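Molybdopterin-guanine dinucleotide biosynthesis protein A (MobA) (Archaeoglobus fulgidus, PDB 3NGW) probably transfers a GMP unit from GTP to molybdopterin in molybdenum cofactor biosynthesis, as a GT-A-type nucleotidyltransferase. Local coordinates at residues P98-H103 against E164-F169; I117-Y122 against V158-V163. All blocks are in the same frame, centred on the assembly; numbering follows the deposited sequence.

Interaction 1. Residues P98-H103 against E164-F169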
loop_
_atom_site.group_PDB
_atom_site.type_symbol
_atom_site.label_atom_id
_atom_site.label_comp_id
_atom_site.label_asym_id
_atom_site.label_seq_id
_atom_site.Cartn_x
_atom_site.Cartn_y
_atom_site.Cartn_z
ATOM N N PRO A 98 11.602 2.451 -4.196
ATOM C CA PRO A 98 10.955 3.185 -5.287
ATOM C C PRO A 98 11.214 2.550 -6.647
ATOM O O PRO A 98 10.357 2.592 -7.525
ATOM C CB PRO A 98 11.559 4.584 -5.162
ATOM C CG PRO A 98 11.780 4.713 -3.677
ATOM C CD PRO A 98 12.397 3.363 -3.351
ATOM N N GLU A 99 12.392 1.957 -6.810
ATOM C CA GLU A 99 12.731 1.314 -8.066
ATOM C C GLU A 99 11.755 0.175 -8.311
ATOM O O GLU A 99 11.316 -0.036 -9.442
ATOM C CB GLU A 99 14.157 0.750 -8.043
ATOM C CG GLU A 99 15.234 1.670 -7.443
ATOM C CD GLU A 99 15.213 1.687 -5.912
ATOM O OE1 GLU A 99 14.401 2.440 -5.329
ATOM O OE2 GLU A 99 16.003 0.932 -5.297
ATOM N N VAL A 100 11.426 -0.560 -7.246
ATOM C CA VAL A 100 10.491 -1.686 -7.337
ATOM C C VAL A 100 9.125 -1.173 -7.787
ATOM O O VAL A 100 8.513 -1.723 -8.712
ATOM C CB VAL A 100 10.331 -2.435 -5.973
ATOM C CG1 VAL A 100 9.242 -3.499 -6.086
ATOM C CG2 VAL A 100 11.646 -3.094 -5.573
ATOM N N LEU A 101 8.662 -0.098 -7.153
ATOM C CA LEU A 101 7.365 0.484 -7.494
ATOM C C LEU A 101 7.336 0.979 -8.927
ATOM O O LEU A 101 6.399 0.695 -9.676
ATOM C CB LEU A 101 7.028 1.636 -6.541
ATOM C CG LEU A 101 6.428 1.223 -5.189
ATOM C CD1 LEU A 101 6.331 2.423 -4.271
ATOM C CD2 LEU A 101 5.048 0.615 -5.414
ATOM N N GLU A 102 8.364 1.728 -9.304
ATOM C CA GLU A 102 8.457 2.265 -10.652
ATOM C C GLU A 102 8.303 1.117 -11.658
ATOM O O GLU A 102 7.556 1.219 -12.630
ATOM C CB GLU A 102 9.806 2.969 -10.837
ATOM C CG GLU A 102 9.730 4.214 -11.702
ATOM C CD GLU A 102 9.876 5.505 -10.908
ATOM O OE1 GLU A 102 9.239 6.515 -11.296
ATOM O OE2 GLU A 102 10.641 5.519 -9.913
ATOM N N HIS A 103 8.999 0.015 -11.410
ATOM C CA HIS A 103 8.916 -1.134 -12.301
ATOM C C HIS A 103 7.484 -1.672 -12.367
ATOM O O HIS A 103 6.931 -1.847 -13.453
ATOM C CB HIS A 103 9.866 -2.234 -11.828
ATOM C CG HIS A 103 9.899 -3.431 -12.726
ATOM N ND1 HIS A 103 10.316 -3.369 -14.039
ATOM C CD2 HIS A 103 9.556 -4.722 -12.502
ATOM C CE1 HIS A 103 10.226 -4.567 -14.584
ATOM N NE2 HIS A 103 9.767 -5.407 -13.673
ATOM N N GLU A 164 10.721 -12.949 -8.019
ATOM C CA GLU A 164 12.118 -13.117 -8.399
ATOM C C GLU A 164 12.556 -12.106 -9.454
ATOM O O GLU A 164 13.713 -11.697 -9.483
ATOM C CB GLU A 164 12.363 -14.538 -8.910
ATOM C CG GLU A 164 12.343 -15.598 -7.817
ATOM C CD GLU A 164 13.576 -15.549 -6.919
ATOM O OE1 GLU A 164 13.870 -14.474 -6.359
ATOM O OE2 GLU A 164 14.254 -16.590 -6.772
ATOM N N LYS A 165 11.632 -11.699 -10.316
ATOM C CA LYS A 165 11.946 -10.733 -11.356
ATOM C C LYS A 165 12.166 -9.344 -10.774
ATOM O O LYS A 165 12.506 -8.411 -11.497
ATOM C CB LYS A 165 10.819 -10.693 -12.391
ATOM C CG LYS A 165 10.819 -11.882 -13.341
ATOM C CD LYS A 165 9.617 -11.862 -14.276
ATOM C CE LYS A 165 9.880 -12.666 -15.558
ATOM N NZ LYS A 165 10.365 -14.068 -15.333
ATOM N N LEU A 166 11.988 -9.211 -9.464
ATOM C CA LEU A 166 12.153 -7.919 -8.801
ATOM C C LEU A 166 13.460 -7.782 -8.027
ATOM O O LEU A 166 13.794 -6.692 -7.566
ATOM C CB LEU A 166 10.977 -7.665 -7.850
ATOM C CG LEU A 166 9.580 -7.620 -8.475
ATOM C CD1 LEU A 166 8.533 -7.624 -7.374
ATOM C CD2 LEU A 166 9.443 -6.383 -9.355
ATOM N N ARG A 167 14.199 -8.879 -7.885
ATOM C CA ARG A 167 15.462 -8.840 -7.144
ATOM C C ARG A 167 16.514 -7.929 -7.779
ATOM O O ARG A 167 17.447 -7.477 -7.106
ATOM C CB ARG A 167 16.033 -10.252 -6.973
ATOM C CG ARG A 167 15.313 -11.097 -5.931
ATOM C CD ARG A 167 16.011 -12.432 -5.728
ATOM N NE ARG A 167 15.374 -13.264 -4.704
ATOM C CZ ARG A 167 15.407 -13.016 -3.396
ATOM N NH1 ARG A 167 16.048 -11.952 -2.933
ATOM N NH2 ARG A 167 14.806 -13.843 -2.548
ATOM N N LYS A 168 16.365 -7.662 -9.072
ATOM C CA LYS A 168 17.299 -6.790 -9.775
ATOM C C LYS A 168 17.127 -5.350 -9.287
ATOM O O LYS A 168 17.995 -4.501 -9.498
ATOM C CB LYS A 168 17.067 -6.869 -11.291
ATOM C CG LYS A 168 15.607 -6.730 -11.703
ATOM C CD LYS A 168 15.412 -6.823 -13.213
ATOM C CE LYS A 168 16.060 -5.651 -13.938
ATOM N NZ LYS A 168 15.669 -5.582 -15.381
ATOM N N PHE A 169 16.009 -5.089 -8.621
ATOM C CA PHE A 169 15.715 -3.761 -8.101
ATOM C C PHE A 169 15.825 -3.780 -6.591
ATOM O O PHE A 169 16.041 -2.745 -5.968
ATOM C CB PHE A 169 14.301 -3.345 -8.492
ATOM C CG PHE A 169 14.049 -3.361 -9.969
ATOM C CD1 PHE A 169 14.713 -2.472 -10.813
ATOM C CD2 PHE A 169 13.128 -4.250 -10.519
ATOM C CE1 PHE A 169 14.460 -2.465 -12.187
ATOM C CE2 PHE A 169 12.867 -4.253 -11.888
ATOM C CZ PHE A 169 13.533 -3.358 -12.727
#

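Interaction 2. Residues I117-Y122 against V158-V163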
loop_
_atom_site.group_PDB
_atom_site.type_symbol
_atom_site.label_atom_id
_atom_site.label_comp_id
_atom_site.label_asym_id
_atom_site.label_seq_id
_atom_site.Cartn_x
_atom_site.Cartn_y
_atom_site.Cartn_z
ATOM N N ILE A 117 0.230 -7.979 -9.537
ATOM C CA ILE A 117 0.570 -8.262 -8.147
ATOM C C ILE A 117 1.755 -9.204 -7.979
ATOM O O ILE A 117 1.769 -10.306 -8.531
ATOM C CB ILE A 117 -0.665 -8.869 -7.429
ATOM C CG1 ILE A 117 -1.833 -7.882 -7.523
ATOM C CG2 ILE A 117 -0.336 -9.196 -5.986
ATOM C CD1 ILE A 117 -3.149 -8.415 -6.993
ATOM N N PRO A 118 2.769 -8.780 -7.210
ATOM C CA PRO A 118 3.970 -9.584 -6.956
ATOM C C PRO A 118 3.605 -10.897 -6.268
ATOM O O PRO A 118 2.699 -10.936 -5.433
ATOM C CB PRO A 118 4.815 -8.673 -6.064
ATOM C CG PRO A 118 4.401 -7.295 -6.512
ATOM C CD PRO A 118 2.904 -7.441 -6.616
ATOM N N LYS A 119 4.308 -11.971 -6.614
ATOM C CA LYS A 119 4.002 -13.265 -6.026
ATOM C C LYS A 119 5.123 -14.295 -6.042
ATOM O O LYS A 119 5.802 -14.481 -7.052
ATOM C CB LYS A 119 2.783 -13.865 -6.729
ATOM C CG LYS A 119 2.475 -15.287 -6.316
ATOM C CD LYS A 119 1.349 -15.873 -7.132
ATOM C CE LYS A 119 1.035 -17.282 -6.656
ATOM N NZ LYS A 119 -0.038 -17.938 -7.465
ATOM N N HIS A 120 5.302 -14.958 -4.904
ATOM C CA HIS A 120 6.277 -16.031 -4.766
ATOM C C HIS A 120 5.394 -17.274 -4.692
ATOM O O HIS A 120 5.051 -17.865 -5.719
ATOM C CB HIS A 120 7.098 -15.875 -3.484
ATOM C CG HIS A 120 6.324 -15.325 -2.326
ATOM N ND1 HIS A 120 6.023 -13.986 -2.202
ATOM C CD2 HIS A 120 5.785 -15.933 -1.242
ATOM C CE1 HIS A 120 5.334 -13.792 -1.091
ATOM N NE2 HIS A 120 5.176 -14.958 -0.491
ATOM N N ASP A 121 5.016 -17.662 -3.480
ATOM C CA ASP A 121 4.122 -18.799 -3.291
ATOM C C ASP A 121 2.743 -18.184 -3.059
ATOM O O ASP A 121 1.715 -18.763 -3.407
ATOM C CB ASP A 121 4.535 -19.626 -2.065
ATOM C CG ASP A 121 5.740 -20.519 -2.333
ATOM O OD1 ASP A 121 5.646 -21.412 -3.203
ATOM O OD2 ASP A 121 6.782 -20.322 -1.670
ATOM N N TYR A 122 2.751 -16.992 -2.472
ATOM C CA TYR A 122 1.533 -16.261 -2.181
ATOM C C TYR A 122 1.668 -14.827 -2.683
ATOM O O TYR A 122 2.764 -14.262 -2.666
ATOM C CB TYR A 122 1.264 -16.270 -0.680
ATOM C CG TYR A 122 1.068 -17.654 -0.104
ATOM C CD1 TYR A 122 2.161 -18.442 0.274
ATOM C CD2 TYR A 122 -0.215 -18.171 0.082
ATOM C CE1 TYR A 122 1.975 -19.711 0.832
ATOM C CE2 TYR A 122 -0.411 -19.434 0.634
ATOM C CZ TYR A 122 0.683 -20.198 1.010
ATOM O OH TYR A 122 0.471 -21.432 1.589
ATOM N N VAL A 158 -5.963 -10.450 -13.691
ATOM C CA VAL A 158 -4.776 -10.172 -12.886
ATOM C C VAL A 158 -3.490 -10.825 -13.398
ATOM O O VAL A 158 -3.493 -11.983 -13.818
ATOM C CB VAL A 158 -4.992 -10.627 -11.421
ATOM C CG1 VAL A 158 -3.803 -10.213 -10.565
ATOM C CG2 VAL A 158 -6.282 -10.027 -10.868
ATOM N N VAL A 159 -2.393 -10.071 -13.356
ATOM C CA VAL A 159 -1.086 -10.565 -13.782
ATOM C C VAL A 159 -0.220 -10.759 -12.546
ATOM O O VAL A 159 0.177 -9.787 -11.907
ATOM C CB VAL A 159 -0.352 -9.567 -14.717
ATOM C CG1 VAL A 159 1.073 -10.050 -14.975
ATOM C CG2 VAL A 159 -1.094 -9.441 -16.037
ATOM N N TYR A 160 0.066 -12.005 -12.195
ATOM C CA TYR A 160 0.899 -12.266 -11.031
ATOM C C TYR A 160 2.366 -12.242 -11.443
ATOM O O TYR A 160 2.835 -13.109 -12.168
ATOM C CB TYR A 160 0.481 -13.595 -10.397
ATOM C CG TYR A 160 -0.864 -13.471 -9.706
ATOM C CD1 TYR A 160 -0.972 -12.847 -8.464
ATOM C CD2 TYR A 160 -2.037 -13.908 -10.324
ATOM C CE1 TYR A 160 -2.213 -12.657 -7.855
ATOM C CE2 TYR A 160 -3.289 -13.720 -9.721
ATOM C CZ TYR A 160 -3.365 -13.094 -8.487
ATOM O OH TYR A 160 -4.585 -12.886 -7.875
ATOM N N TYR A 161 3.076 -11.215 -10.988
ATOM C CA TYR A 161 4.477 -11.026 -11.320
ATOM C C TYR A 161 5.403 -11.790 -10.378
ATOM O O TYR A 161 5.331 -11.636 -9.159
ATOM C CB TYR A 161 4.810 -9.540 -11.265
ATOM C CG TYR A 161 5.980 -9.124 -12.122
ATOM C CD1 TYR A 161 5.866 -9.062 -13.510
ATOM C CD2 TYR A 161 7.190 -8.752 -11.543
ATOM C CE1 TYR A 161 6.930 -8.630 -14.302
ATOM C CE2 TYR A 161 8.260 -8.320 -12.324
ATOM C CZ TYR A 161 8.118 -8.258 -13.702
ATOM O OH TYR A 161 9.159 -7.800 -14.469
ATOM N N PRO A 162 6.295 -12.623 -10.938
ATOM C CA PRO A 162 7.232 -13.404 -10.130
ATOM C C PRO A 162 8.110 -12.480 -9.303
ATOM O O PRO A 162 8.861 -11.663 -9.847
ATOM C CB PRO A 162 8.029 -14.178 -11.177
ATOM C CG PRO A 162 7.050 -14.332 -12.298
ATOM C CD PRO A 162 6.456 -12.948 -12.365
ATOM N N VAL A 163 8.015 -12.613 -7.988
ATOM C CA VAL A 163 8.796 -11.768 -7.105
ATOM C C VAL A 163 10.284 -11.827 -7.452
ATOM O O VAL A 163 11.014 -10.865 -7.231
ATOM C CB VAL A 163 8.571 -12.149 -5.616
ATOM C CG1 VAL A 163 9.065 -13.562 -5.342
ATOM C CG2 VAL A 163 9.282 -11.150 -4.729
#

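Interaction 1. Residues P98-H103 against E164-F169
F169 and H103 make most of this contact, in which the first turns of helix 98-111 of the GT-A-type nucleotidyltransferase fold pack against the 3-10 turn and loop that follow the edge strand 158-162. No hydrogen bond joins the two segments. F169 buries the most surface. Its ring meets the H103 imidazole obliquely. The ring centres are 4.5 Å apart and the planes meet at 39°, so the pair is neither a stack nor edge-to-face. The closest carbon approach between the two rings is too short to be reliable. With chi1 at -177°, the imidazole of H103 extends away from the backbone N and toward the loop. NE2 of H103 hydrogen-bonds to the hydroxyl of Y161 on strand 158-162. That bond probably limits how far the imidazole can turn.

V100 comes three residues before H103 and is buried. Its CG2 lies 4.0 Å from CB of F169, while CG1 faces CD2 of L166 more loosely. E99 adds its aliphatic base, with CB 4.1 Å from CB of F169. The aliphatic part of K168 lies on the F169 ring, with CG 3.6 Å above its plane, toward the rim. At the imidazole edge, near the ring plane, CD2 of L166 comes within 3.6 Å of CD2 of H103.

Interaction 2. Residues I117-Y122 against V158-V163
I117-K119 and V158-P162 pair as parallel strands of the mixed sheet, I117 opposite Y160 and P118 opposite Y161. Four backbone hydrogen bonds join the segments. The NH of I117 binds O of V159, and O of I117 takes the NH of Y161 at 2.9 Å. The NH of K119 binds O of Y161 at 2.8 Å. O of K119 takes the NH of V163, and this bond is the straightest, at 167°. CA-H...O contacts from Y160 and P118 add to the pairing.

I117 carries much of the apolar contact. Its CD1 lies 4.1 Å from CG1 of V158, and its CB is 4.1 Å from CE1 of Y160. K119 has CG opposite the backbone N (chi1 173°) and stays extended beyond it, which carries CD to 4.0 Å from CD1 of Y160. Its NZ is too far for more than a weak cation-pi attraction. Replacing Y160 by an alanine is likely to take the ring away from CB of I117 and CD of K119, leaving a gap beside them. Past the strands, CG1 of V163 meets CB of H120 at 3.6 Å.

Strand 158-162 is the outermost strand on this side of the sheet. L153 of helix 150-154 touches I117 and V158, and strand 129-130 flanks strand 115-119 on its other side.

Overall arrangement
Both contacts are partly buried and lie on the same side of the chain's centre, away from the annotated sites. Interaction 2 extends the sheet by main-chain hydrogen bonds at its edge. Interaction 1 joins a helix to the 3-10 turn and loop after strand 158-162, mainly through side chains and with no hydrogen bond across. They share a continuous stretch of chain, since V163 leads directly into E164, and helix 98-111 is followed by strand 115-119. They also touch. The H103-Y161 pair joins the helix of one to the edge strand of the other. L166 packs against both the Y161 ring and P118. Buried V100 and L166 in one, and I117, P118 and V163 in the other, contrast with exposed H120.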